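Local atomic coordinates of alpha-actinin-like protein 1 (Schizosaccharomyces pombe, PDB entry 5BVR), a protein that binds actin filaments and helps form and organise the actin ring in cytokinesis, this chain being its N-terminal actin-binding domain of two calponin-homology domains. Residues A[160-168]-A[227-235]; A[11-19]-A[216-226]. One frame throughout, in Å; residues are numbered along the deposited sequence.

Contact 1: A[160-168]-A[227-235]. With ZN (zinc ion), chain B.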
loop_
_atom_site.group_PDB
_atom_site.type_symbol
_atom_site.label_atom_id
_atom_site.label_comp_id
_atom_site.label_asym_id
_atom_site.label_seq_id
_atom_site.Cartn_x
_atom_site.Cartn_y
_atom_site.Cartn_z
ATOM N N ALA A 160 16.298 6.064 -5.617
ATOM C CA ALA A 160 15.944 4.641 -5.695
ATOM C C ALA A 160 14.704 4.426 -6.580
ATOM O O ALA A 160 14.667 3.496 -7.390
ATOM C CB ALA A 160 15.741 4.023 -4.316
ATOM N N PHE A 161 13.684 5.277 -6.425
ATOM C CA PHE A 161 12.502 5.200 -7.271
ATOM C C PHE A 161 12.899 5.403 -8.732
ATOM O O PHE A 161 12.453 4.647 -9.602
ATOM C CB PHE A 161 11.425 6.220 -6.894
ATOM C CG PHE A 161 10.727 5.924 -5.596
ATOM C CD1 PHE A 161 9.925 4.812 -5.461
ATOM C CD2 PHE A 161 10.838 6.790 -4.523
ATOM C CE1 PHE A 161 9.246 4.542 -4.269
ATOM C CE2 PHE A 161 10.141 6.525 -3.325
ATOM C CZ PHE A 161 9.370 5.395 -3.214
ATOM N N CYS A 162 13.724 6.410 -8.999
ATOM C CA CYS A 162 14.147 6.673 -10.376
ATOM C C CYS A 162 14.945 5.514 -10.952
ATOM O O CYS A 162 14.757 5.156 -12.123
ATOM C CB CYS A 162 14.965 7.953 -10.484
ATOM S SG CYS A 162 13.991 9.472 -10.245
ATOM N N ALA A 163 15.809 4.905 -10.141
ATOM C CA ALA A 163 16.649 3.803 -10.610
ATOM C C ALA A 163 15.784 2.591 -10.914
ATOM O O ALA A 163 16.025 1.894 -11.911
ATOM C CB ALA A 163 17.687 3.451 -9.582
ATOM N N LEU A 164 14.783 2.321 -10.073
ATOM C CA LEU A 164 13.904 1.183 -10.331
ATOM C C LEU A 164 13.228 1.328 -11.677
ATOM O O LEU A 164 13.141 0.376 -12.431
ATOM C CB LEU A 164 12.853 1.062 -9.233
ATOM C CG LEU A 164 13.262 0.378 -7.936
ATOM C CD1 LEU A 164 12.099 0.441 -6.943
ATOM C CD2 LEU A 164 13.670 -1.059 -8.146
ATOM N N ILE A 165 12.734 2.525 -11.971
ATOM C CA ILE A 165 12.051 2.781 -13.230
ATOM C C ILE A 165 13.034 2.661 -14.392
ATOM O O ILE A 165 12.755 1.984 -15.389
ATOM C CB ILE A 165 11.400 4.166 -13.237
ATOM C CG1 ILE A 165 10.261 4.183 -12.213
ATOM C CG2 ILE A 165 10.855 4.499 -14.618
ATOM C CD1 ILE A 165 9.704 5.555 -11.958
ATOM N N HIS A 166 14.177 3.318 -14.268
ATOM C CA HIS A 166 15.166 3.288 -15.335
ATOM C C HIS A 166 15.621 1.867 -15.702
ATOM O O HIS A 166 15.760 1.534 -16.899
ATOM C CB HIS A 166 16.375 4.148 -14.952
ATOM C CG HIS A 166 17.489 4.102 -15.937
ATOM N ND1 HIS A 166 18.690 3.489 -15.658
ATOM C CD2 HIS A 166 17.596 4.596 -17.192
ATOM C CE1 HIS A 166 19.488 3.601 -16.709
ATOM N NE2 HIS A 166 18.856 4.287 -17.644
ATOM N N GLN A 167 15.883 1.022 -14.715
ATOM C CA GLN A 167 16.408 -0.304 -15.027
ATOM C C GLN A 167 15.339 -1.170 -15.685
ATOM O O GLN A 167 15.649 -2.037 -16.503
ATOM C CB GLN A 167 17.024 -1.001 -13.819
ATOM C CG GLN A 167 16.101 -1.234 -12.661
ATOM C CD GLN A 167 15.266 -2.471 -12.828
ATOM O OE1 GLN A 167 15.744 -3.488 -13.345
ATOM N NE2 GLN A 167 14.018 -2.407 -12.348
ATOM N N HIS A 168 14.079 -0.880 -15.374
ATOM C CA HIS A 168 12.972 -1.627 -15.957
ATOM C C HIS A 168 12.618 -1.096 -17.353
ATOM O O HIS A 168 12.310 -1.878 -18.268
ATOM C CB HIS A 168 11.787 -1.554 -14.987
ATOM C CG HIS A 168 10.488 -2.025 -15.557
ATOM N ND1 HIS A 168 10.198 -3.361 -15.810
ATOM C CD2 HIS A 168 9.410 -1.310 -15.943
ATOM C CE1 HIS A 168 8.960 -3.427 -16.286
ATOM N NE2 HIS A 168 8.476 -2.200 -16.401
ATOM N N TYR A 227 5.369 -1.330 -7.310
ATOM C CA TYR A 227 6.425 -1.488 -8.297
ATOM C C TYR A 227 6.739 -2.961 -8.536
ATOM O O TYR A 227 6.828 -3.413 -9.676
ATOM C CB TYR A 227 7.709 -0.765 -7.875
ATOM C CG TYR A 227 7.655 0.748 -8.003
ATOM C CD1 TYR A 227 6.775 1.499 -7.238
ATOM C CD2 TYR A 227 8.510 1.424 -8.849
ATOM C CE1 TYR A 227 6.729 2.883 -7.362
ATOM C CE2 TYR A 227 8.468 2.788 -8.977
ATOM C CZ TYR A 227 7.592 3.516 -8.222
ATOM O OH TYR A 227 7.582 4.876 -8.378
ATOM N N PHE A 228 6.924 -3.722 -7.480
ATOM C CA PHE A 228 7.191 -5.145 -7.617
ATOM C C PHE A 228 6.104 -5.831 -8.444
ATOM O O PHE A 228 6.386 -6.589 -9.393
ATOM C CB PHE A 228 7.254 -5.834 -6.257
ATOM C CG PHE A 228 7.412 -7.319 -6.370
ATOM C CD1 PHE A 228 8.676 -7.876 -6.534
ATOM C CD2 PHE A 228 6.304 -8.162 -6.415
ATOM C CE1 PHE A 228 8.834 -9.249 -6.692
ATOM C CE2 PHE A 228 6.466 -9.534 -6.563
ATOM C CZ PHE A 228 7.745 -10.069 -6.705
ATOM N N HIS A 229 4.846 -5.614 -8.084
ATOM C CA HIS A 229 3.781 -6.339 -8.779
ATOM C C HIS A 229 3.629 -5.858 -10.219
ATOM O O HIS A 229 3.468 -6.678 -11.152
ATOM C CB HIS A 229 2.450 -6.234 -8.048
ATOM C CG HIS A 229 2.409 -6.991 -6.757
ATOM N ND1 HIS A 229 2.440 -8.371 -6.701
ATOM C CD2 HIS A 229 2.394 -6.560 -5.474
ATOM C CE1 HIS A 229 2.402 -8.755 -5.435
ATOM N NE2 HIS A 229 2.372 -7.675 -4.673
ATOM N N ALA A 230 3.696 -4.552 -10.446
ATOM C CA ALA A 230 3.524 -4.057 -11.808
ATOM C C ALA A 230 4.683 -4.473 -12.695
ATOM O O ALA A 230 4.470 -4.966 -13.807
ATOM C CB ALA A 230 3.357 -2.538 -11.814
ATOM N N PHE A 231 5.910 -4.271 -12.211
ATOM C CA PHE A 231 7.072 -4.602 -13.021
ATOM C C PHE A 231 7.056 -6.096 -13.341
ATOM O O PHE A 231 7.309 -6.502 -14.480
ATOM C CB PHE A 231 8.388 -4.255 -12.309
ATOM C CG PHE A 231 8.695 -2.787 -12.221
ATOM C CD1 PHE A 231 7.816 -1.808 -12.636
ATOM C CD2 PHE A 231 9.933 -2.407 -11.739
ATOM C CE1 PHE A 231 8.164 -0.458 -12.546
ATOM C CE2 PHE A 231 10.285 -1.065 -11.658
ATOM C CZ PHE A 231 9.391 -0.097 -12.064
ATOM N N SER A 232 6.812 -6.910 -12.317
ATOM C CA SER A 232 6.841 -8.358 -12.502
ATOM C C SER A 232 5.798 -8.807 -13.528
ATOM O O SER A 232 6.057 -9.654 -14.375
ATOM C CB SER A 232 6.637 -9.090 -11.187
ATOM O OG SER A 232 7.687 -8.805 -10.262
ATOM N N THR A 233 4.603 -8.246 -13.442
ATOM C CA THR A 233 3.526 -8.599 -14.355
ATOM C C THR A 233 3.855 -8.162 -15.761
ATOM O O THR A 233 3.692 -8.933 -16.719
ATOM C CB THR A 233 2.219 -7.970 -13.876
ATOM O OG1 THR A 233 1.887 -8.551 -12.612
ATOM C CG2 THR A 233 1.079 -8.215 -14.864
ATOM N N LEU A 234 4.358 -6.944 -15.891
ATOM C CA LEU A 234 4.674 -6.415 -17.198
ATOM C C LEU A 234 5.844 -7.146 -17.847
ATOM O O LEU A 234 5.932 -7.187 -19.076
ATOM C CB LEU A 234 4.926 -4.912 -17.125
ATOM C CG LEU A 234 3.677 -4.066 -16.848
ATOM C CD1 LEU A 234 4.045 -2.636 -16.371
ATOM C CD2 LEU A 234 2.780 -4.024 -18.075
ATOM N N ASP A 235 6.734 -7.702 -17.028
ATOM C CA ASP A 235 7.897 -8.429 -17.528
ATOM C C ASP A 235 7.646 -9.908 -17.868
ATOM O O ASP A 235 8.579 -10.585 -18.307
ATOM C CB ASP A 235 9.051 -8.333 -16.529
ATOM C CG ASP A 235 9.624 -6.942 -16.447
ATOM O OD1 ASP A 235 9.413 -6.122 -17.364
ATOM O OD2 ASP A 235 10.279 -6.666 -15.429
HETATM ZN ZN ZN B . 11.171 -4.912 -15.367
HETATM O O HOH W 1 12.034 -4.874 -13.259
HETATM O O HOH W 2 10.566 -3.919 -19.100
HETATM O O HOH W 3 12.719 -5.023 -16.641
#
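The imidazole of H168 lies flat on the ring of F231, in a face-to-face stack with planes 7° and centroids 4.0 Å apart. On the opposite face of the imidazole, toward its rim, sits a water that donates to both H168 O and D235 OD1, while the carboxylate of D235 comes up at the imidazole edge. With CG anti to the backbone N (chi1 168°), the H168 ring swings across to the helix 217-234 side. F231 is a knob in the hole formed by L164, I165, Q167 and H168, and its CE2 lies 3.3 Å from L164 O, an oxygen that accepts a hydrogen bond from Q167 NE2 on a lone pair. I165 CG1 lies at the edge of the Y227 ring, 4.0 Å from CE2; the Y227 hydroxyl is hydrogen-bonded to Y223. The zinc ion joins the two helix ends, bound by H168 ND1 at 1.9 Å, by D235 OD2 at 2.0 Å and by two waters. H168, last in its helix, and D235, just past the end of helix 217-234, thus tie the C-terminal ends of a nearly parallel pair in the second calponin-homology domain, and the metal probably draws charge from the imidazole.

Contact 2: A[11-19]-A[216-226]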
loop_
_atom_site.group_PDB
_atom_site.type_symbol
_atom_site.label_atom_id
_atom_site.label_comp_id
_atom_site.label_asym_id
_atom_site.label_seq_id
_atom_site.Cartn_x
_atom_site.Cartn_y
_atom_site.Cartn_z
ATOM N N VAL A 11 0.382 10.671 7.018
ATOM C CA VAL A 11 0.847 10.004 5.807
ATOM C C VAL A 11 0.283 8.599 5.701
ATOM O O VAL A 11 -0.190 8.199 4.647
ATOM C CB VAL A 11 2.396 9.958 5.764
ATOM C CG1 VAL A 11 2.896 9.031 4.663
ATOM C CG2 VAL A 11 2.970 11.362 5.570
ATOM N N GLN A 12 0.330 7.852 6.790
ATOM C CA GLN A 12 -0.146 6.493 6.756
ATOM C C GLN A 12 -1.648 6.436 6.530
ATOM O O GLN A 12 -2.127 5.590 5.774
ATOM C CB GLN A 12 0.226 5.766 8.030
ATOM C CG GLN A 12 0.015 4.286 7.956
ATOM C CD GLN A 12 0.461 3.599 9.218
ATOM O OE1 GLN A 12 -0.372 3.203 10.049
ATOM N NE2 GLN A 12 1.769 3.459 9.384
ATOM N N ASN A 13 -2.400 7.299 7.213
ATOM C CA ASN A 13 -3.823 7.386 6.993
ATOM C C ASN A 13 -4.100 7.618 5.504
ATOM O O ASN A 13 -4.863 6.855 4.867
ATOM C CB ASN A 13 -4.372 8.510 7.894
ATOM C CG ASN A 13 -5.866 8.600 7.901
ATOM O OD1 ASN A 13 -6.547 8.032 7.071
ATOM N ND2 ASN A 13 -6.386 9.352 8.856
ATOM N N ARG A 14 -3.451 8.617 4.927
ATOM C CA ARG A 14 -3.722 8.973 3.557
ATOM C C ARG A 14 -3.290 7.867 2.614
ATOM O O ARG A 14 -4.001 7.549 1.669
ATOM C CB ARG A 14 -3.090 10.310 3.211
ATOM C CG ARG A 14 -3.872 11.457 3.873
ATOM C CD ARG A 14 -3.262 12.815 3.568
ATOM N NE ARG A 14 -1.974 13.003 4.210
ATOM C CZ ARG A 14 -0.797 12.963 3.593
ATOM N NH1 ARG A 14 -0.710 12.758 2.278
ATOM N NH2 ARG A 14 0.299 13.151 4.309
ATOM N N THR A 15 -2.147 7.255 2.882
ATOM C CA THR A 15 -1.638 6.218 1.996
ATOM C C THR A 15 -2.519 4.982 2.032
ATOM O O THR A 15 -2.857 4.399 0.982
ATOM C CB THR A 15 -0.197 5.830 2.378
ATOM O OG1 THR A 15 0.654 6.979 2.269
ATOM C CG2 THR A 15 0.340 4.771 1.469
ATOM N N PHE A 16 -2.886 4.570 3.234
ATOM C CA PHE A 16 -3.776 3.424 3.400
ATOM C C PHE A 16 -5.141 3.687 2.779
ATOM O O PHE A 16 -5.731 2.770 2.222
ATOM C CB PHE A 16 -3.939 3.045 4.881
ATOM C CG PHE A 16 -2.729 2.347 5.495
ATOM C CD1 PHE A 16 -1.494 2.244 4.829
ATOM C CD2 PHE A 16 -2.822 1.809 6.782
ATOM C CE1 PHE A 16 -0.406 1.613 5.433
ATOM C CE2 PHE A 16 -1.725 1.181 7.386
ATOM C CZ PHE A 16 -0.502 1.084 6.689
ATOM N N THR A 17 -5.645 4.911 2.890
ATOM C CA THR A 17 -6.919 5.267 2.259
ATOM C C THR A 17 -6.799 5.139 0.751
ATOM O O THR A 17 -7.661 4.557 0.096
ATOM C CB THR A 17 -7.346 6.681 2.636
ATOM O OG1 THR A 17 -7.534 6.742 4.046
ATOM C CG2 THR A 17 -8.645 7.096 1.939
ATOM N N LYS A 18 -5.715 5.657 0.182
ATOM C CA LYS A 18 -5.531 5.572 -1.260
ATOM C C LYS A 18 -5.410 4.101 -1.707
ATOM O O LYS A 18 -5.989 3.717 -2.740
ATOM C CB LYS A 18 -4.313 6.405 -1.696
ATOM C CG LYS A 18 -4.620 7.904 -1.745
ATOM C CD LYS A 18 -3.408 8.763 -2.021
ATOM C CE LYS A 18 -2.863 9.336 -0.724
ATOM N NZ LYS A 18 -1.681 10.222 -0.895
ATOM N N TRP A 19 -4.702 3.277 -0.930
ATOM C CA TRP A 19 -4.568 1.857 -1.233
ATOM C C TRP A 19 -5.963 1.195 -1.229
ATOM O O TRP A 19 -6.325 0.490 -2.172
ATOM C CB TRP A 19 -3.622 1.187 -0.229
ATOM C CG TRP A 19 -3.568 -0.285 -0.420
ATOM C CD1 TRP A 19 -2.777 -0.986 -1.302
ATOM C CD2 TRP A 19 -4.360 -1.249 0.264
ATOM N NE1 TRP A 19 -3.019 -2.336 -1.166
ATOM C CE2 TRP A 19 -4.005 -2.518 -0.230
ATOM C CE3 TRP A 19 -5.335 -1.169 1.255
ATOM C CZ2 TRP A 19 -4.583 -3.689 0.251
ATOM C CZ3 TRP A 19 -5.900 -2.322 1.728
ATOM C CH2 TRP A 19 -5.538 -3.567 1.221
ATOM N N ASP A 216 7.415 7.327 6.890
ATOM C CA ASP A 216 6.586 6.230 7.360
ATOM C C ASP A 216 6.882 4.948 6.589
ATOM O O ASP A 216 6.555 4.826 5.407
ATOM C CB ASP A 216 5.090 6.555 7.290
ATOM C CG ASP A 216 4.268 5.494 7.957
ATOM O OD1 ASP A 216 4.412 5.345 9.188
ATOM O OD2 ASP A 216 3.524 4.759 7.260
ATOM N N GLU A 217 7.428 3.969 7.304
ATOM C CA GLU A 217 7.850 2.709 6.724
ATOM C C GLU A 217 6.708 1.966 6.041
ATOM O O GLU A 217 6.864 1.499 4.914
ATOM C CB GLU A 217 8.454 1.820 7.801
ATOM C CG GLU A 217 9.098 0.558 7.221
ATOM C CD GLU A 217 9.707 -0.351 8.251
ATOM O OE1 GLU A 217 9.398 -0.231 9.458
ATOM O OE2 GLU A 217 10.496 -1.213 7.837
ATOM N N ARG A 218 5.583 1.814 6.723
ATOM C CA ARG A 218 4.489 1.042 6.138
ATOM C C ARG A 218 3.952 1.693 4.874
ATOM O O ARG A 218 3.614 0.999 3.928
ATOM C CB ARG A 218 3.390 0.864 7.172
ATOM C CG ARG A 218 3.825 -0.043 8.311
ATOM C CD ARG A 218 2.805 -0.161 9.452
ATOM N NE ARG A 218 3.272 -1.153 10.413
ATOM C CZ ARG A 218 2.557 -1.629 11.429
ATOM N NH1 ARG A 218 1.315 -1.209 11.648
ATOM N NH2 ARG A 218 3.094 -2.549 12.222
ATOM N N SER A 219 3.869 3.020 4.842
ATOM C CA SER A 219 3.446 3.719 3.652
ATOM C C SER A 219 4.395 3.462 2.472
ATOM O O SER A 219 3.979 3.200 1.340
ATOM C CB SER A 219 3.323 5.211 3.919
ATOM O OG SER A 219 2.361 5.457 4.914
ATOM N N ILE A 220 5.687 3.585 2.726
ATOM C CA ILE A 220 6.672 3.356 1.691
ATOM C C ILE A 220 6.567 1.923 1.191
ATOM O O ILE A 220 6.552 1.683 -0.023
ATOM C CB ILE A 220 8.106 3.740 2.141
ATOM C CG1 ILE A 220 8.192 5.260 2.243
ATOM C CG2 ILE A 220 9.154 3.174 1.193
ATOM C CD1 ILE A 220 9.455 5.741 2.929
ATOM N N MET A 221 6.516 0.957 2.102
ATOM C CA MET A 221 6.380 -0.435 1.702
ATOM C C MET A 221 5.151 -0.661 0.829
ATOM O O MET A 221 5.206 -1.391 -0.157
ATOM C CB MET A 221 6.270 -1.327 2.909
ATOM C CG MET A 221 7.564 -1.478 3.705
ATOM S SD MET A 221 7.383 -2.519 5.167
ATOM C CE MET A 221 6.928 -4.020 4.310
ATOM N N THR A 222 4.042 -0.065 1.215
ATOM C CA THR A 222 2.805 -0.228 0.458
ATOM C C THR A 222 2.994 0.240 -0.985
ATOM O O THR A 222 2.533 -0.429 -1.931
ATOM C CB THR A 222 1.642 0.541 1.113
ATOM O OG1 THR A 222 1.464 0.059 2.448
ATOM C CG2 THR A 222 0.325 0.347 0.356
ATOM N N TYR A 223 3.633 1.396 -1.167
ATOM C CA TYR A 223 3.836 1.981 -2.475
ATOM C C TYR A 223 4.891 1.180 -3.288
ATOM O O TYR A 223 4.659 0.843 -4.459
ATOM C CB TYR A 223 4.220 3.466 -2.342
ATOM C CG TYR A 223 4.450 4.149 -3.668
ATOM C CD1 TYR A 223 3.462 4.223 -4.636
ATOM C CD2 TYR A 223 5.653 4.752 -3.943
ATOM C CE1 TYR A 223 3.699 4.848 -5.866
ATOM C CE2 TYR A 223 5.894 5.379 -5.164
ATOM C CZ TYR A 223 4.926 5.433 -6.110
ATOM O OH TYR A 223 5.168 6.034 -7.322
ATOM N N VAL A 224 6.011 0.838 -2.666
ATOM C CA VAL A 224 7.063 0.105 -3.356
ATOM C C VAL A 224 6.534 -1.265 -3.803
ATOM O O VAL A 224 6.902 -1.754 -4.883
ATOM C CB VAL A 224 8.293 -0.042 -2.466
ATOM C CG1 VAL A 224 9.290 -1.040 -3.067
ATOM C CG2 VAL A 224 8.951 1.312 -2.268
ATOM N N ALA A 225 5.657 -1.895 -3.019
ATOM C CA ALA A 225 5.061 -3.174 -3.433
ATOM C C ALA A 225 4.344 -3.044 -4.782
ATOM O O ALA A 225 4.278 -4.025 -5.564
ATOM C CB ALA A 225 4.076 -3.691 -2.378
ATOM N N GLU A 226 3.797 -1.867 -5.088
ATOM C CA GLU A 226 3.137 -1.654 -6.390
ATOM C C GLU A 226 4.143 -1.791 -7.528
ATOM O O GLU A 226 3.800 -2.292 -8.603
ATOM C CB GLU A 226 2.446 -0.290 -6.508
ATOM C CG GLU A 226 1.306 -0.062 -5.510
ATOM C CD GLU A 226 0.014 -0.762 -5.861
ATOM O OE1 GLU A 226 -0.108 -1.271 -6.990
ATOM O OE2 GLU A 226 -0.888 -0.788 -4.996
HETATM O O HOH W 4 -0.604 0.832 11.108
HETATM O O HOH W 5 -1.611 -3.364 -3.619
#
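Q12 and D216 form a direct hydrogen-bonded link across the interface: Q12 NE2 donates to D216 OD2 over 3.0 Å, almost straight at 171°, on the syn side of the carboxylate and in the plane of its own amide. A second, weak bond runs from the same nitrogen to D216 OD1. Beside them S219 OG comes to 3.3 Å from Q12 CA and also touches V11 CG1. Further along, T222 CG2 meets W19 CD1 at 3.8 Å, and F16 turns its ring edge to R218 CB.

The second shell fixes D216. As the N-cap of helix 217-234 it receives S219 N on OD2, from above the carboxylate plane, and S219 OG on the anti side at 2.7 Å, so three donors grip one oxygen. The Q12 side chain leaves its helix trans to its own nitrogen (chi1 -168°) and stays extended, which lays CG over one face of the F16 ring and carries the amide to D216. A water joins Q12 OE1 to R218 NH1, and another bridges W19 NE1 and E226 OE2. D216 and R218 also belong to a zinc site.

This is the interface between the first and second calponin-homology domains of the tandem actin-binding domain. Segments 11-19 and 217-226 run roughly parallel, at 26°, their axes 9.0 Å apart at closest approach. I112 of helix 101-117 packs on F16, W19 and T222, and W109 makes a cation-pi contact with R218, both within the actin-binding region 88-112; the R14-D208 salt bridge ties helix 11-25 to helix 206-209 of the second domain.

How the contacts relate
Helix 217-234 serves both contacts, its N-terminal part facing the first calponin-homology domain in contact 2 and its C-terminal part packing inside the second in contact 1. Their centres lie about 17 Å apart, yet the two meet directly where F161 CE1 of contact 1 comes to 3.6 Å from Y223 CE2 of contact 2; V224 CG2 also packs on F161. Each contact lies at its own zinc site, at opposite ends of the shared helix. One helix thus connects an interdomain interface near the chain centre with an intradomain one farther out.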